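Local coordinates for endoribonuclease L-PSP/chorismate mutase-like domain-containing protein (Agrobacterium tumefaciens, PDB 3D01), which is of unknown function but belongs to the YjgF-like family of putative endoribonucleases with a chorismate mutase-like fold, at residues I[19-24]-I[126-131]. Residues are numbered along the deposited sequence; the frame is centred on the assembly and turned at random.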
# COMPACT_ATOMS: atom_id res chain seq x y z
N LYS I 19 -12.55 -17.24 18.92
CA LYS I 19 -13.88 -17.83 19.18
C LYS I 19 -14.69 -17.04 20.24
O LYS I 19 -15.90 -16.85 20.11
CB LYS I 19 -13.75 -19.28 19.61
CG LYS I 19 -13.18 -20.17 18.57
CD LYS I 19 -13.17 -21.62 18.99
CE LYS I 19 -12.45 -22.45 17.93
NZ LYS I 19 -12.08 -23.81 18.39
N GLU I 20 -14.02 -16.57 21.28
CA GLU I 20 -14.67 -15.75 22.29
C GLU I 20 -15.22 -14.47 21.69
O GLU I 20 -16.15 -13.88 22.23
CB GLU I 20 -13.70 -15.41 23.40
CG GLU I 20 -13.29 -16.62 24.24
CD GLU I 20 -12.23 -16.28 25.27
OE1 GLU I 20 -11.54 -15.26 25.15
OE2 GLU I 20 -12.05 -17.07 26.22
N LEU I 21 -14.64 -14.04 20.58
CA LEU I 21 -15.13 -12.85 19.88
C LEU I 21 -16.24 -13.17 18.88
O LEU I 21 -16.89 -12.26 18.35
CB LEU I 21 -13.99 -12.16 19.17
CG LEU I 21 -12.97 -11.40 20.02
CD1 LEU I 21 -11.93 -10.74 19.08
CD2 LEU I 21 -13.65 -10.35 20.87
N GLY I 22 -16.47 -14.44 18.60
CA GLY I 22 -17.58 -14.86 17.77
C GLY I 22 -17.17 -15.49 16.46
O GLY I 22 -18.03 -15.82 15.64
N PHE I 23 -15.88 -15.71 16.25
CA PHE I 23 -15.38 -16.19 14.98
C PHE I 23 -14.56 -17.48 15.05
O PHE I 23 -13.74 -17.67 15.95
CB PHE I 23 -14.51 -15.11 14.32
CG PHE I 23 -15.20 -13.78 14.17
CD1 PHE I 23 -15.91 -13.49 13.02
CD2 PHE I 23 -15.11 -12.82 15.16
CE1 PHE I 23 -16.51 -12.25 12.87
CE2 PHE I 23 -15.72 -11.60 15.03
CZ PHE I 23 -16.43 -11.32 13.87
N THR I 24 -14.78 -18.34 14.06
CA THR I 24 -13.90 -19.45 13.75
C THR I 24 -13.14 -19.11 12.46
O THR I 24 -13.66 -18.40 11.57
CB THR I 24 -14.67 -20.77 13.59
OG1 THR I 24 -15.41 -20.73 12.35
CG2 THR I 24 -15.66 -20.97 14.76
N SER I 126 -8.74 -3.72 13.41
CA SER I 126 -7.64 -3.44 14.33
C SER I 126 -7.93 -3.97 15.73
O SER I 126 -7.05 -4.58 16.35
CB SER I 126 -7.34 -1.95 14.39
OG SER I 126 -6.96 -1.45 13.14
N ASN I 127 -9.15 -3.74 16.22
CA ASN I 127 -9.54 -4.18 17.56
C ASN I 127 -9.51 -5.72 17.68
O ASN I 127 -9.04 -6.30 18.69
CB ASN I 127 -10.93 -3.66 17.87
CG ASN I 127 -10.97 -2.15 18.11
OD1 ASN I 127 -9.93 -1.49 18.30
ND2 ASN I 127 -12.17 -1.60 18.11
N LEU I 128 -9.98 -6.38 16.64
CA LEU I 128 -10.05 -7.83 16.62
C LEU I 128 -8.62 -8.39 16.63
O LEU I 128 -8.29 -9.26 17.43
CB LEU I 128 -10.88 -8.33 15.40
CG LEU I 128 -11.00 -9.86 15.26
CD1 LEU I 128 -12.27 -10.29 14.53
CD2 LEU I 128 -9.75 -10.51 14.62
N ILE I 129 -7.78 -7.88 15.75
CA ILE I 129 -6.38 -8.34 15.67
C ILE I 129 -5.56 -8.08 16.95
O ILE I 129 -4.85 -8.99 17.40
CB ILE I 129 -5.67 -7.70 14.46
CG1 ILE I 129 -6.29 -8.27 13.18
CG2 ILE I 129 -4.16 -7.90 14.58
CD1 ILE I 129 -5.81 -7.62 11.92
N ALA I 130 -5.64 -6.87 17.50
CA ALA I 130 -4.97 -6.55 18.76
C ALA I 130 -5.48 -7.41 19.93
O ALA I 130 -4.66 -7.87 20.76
CB ALA I 130 -5.09 -5.09 19.08
N THR I 131 -6.80 -7.66 19.97
CA THR I 131 -7.39 -8.51 21.02
C THR I 131 -6.89 -9.96 21.02
O THR I 131 -6.52 -10.48 22.07
CB THR I 131 -8.94 -8.51 20.96
OG1 THR I 131 -9.39 -7.17 21.16
CG2 THR I 131 -9.55 -9.42 22.05
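Leu21 and Phe23 meet Leu128 and Thr131 where the C-terminal end of helix 3-21 comes down on helix 118-133, a worked example of how a Schellman motif can set two apolar side chains onto a neighbouring helix. Gly22 carries the positive phi of that motif, and its N bonds to Lys19 O at 2.9 Å. The chain thus turns out of the helix, with Leu21 before the bend and Phe23 after it both aimed at the second helix. No hydrogen bond crosses between the segments; the contact is apolar.

Leu128, a buried residue, can be followed outward. Its CB points at the opposing segment, and with CG anti to the backbone N (chi1 179°) the side chain carries CG to Leu21 and CD1 on to the Phe23 ring. Leu128 CG receives Leu21 CD1 at 4.0 Å. One atom further on, Leu128 CD1 reaches the ring obliquely, 3.7 Å from Phe23 CE2, so that the two residues flanking the glycine touch successive atoms of one leucine. The same phenylalanine packs on Leu79 and Val82 of helix 70-91, joining three helices of this YjgF-like domain.

Leu21 CD1 also serves the next turn of helix 118-133, lying 4.0 Å from Thr131 CG2. The threonine divides its branches by polarity: the methyl faces Leu21, while Thr131 OG1 donates to Asn127 O at 2.6 Å. That carbonyl oxygen takes Thr131 N as well, the two donors arriving from opposite faces of its plane, with OG1 tilted 31° from that plane.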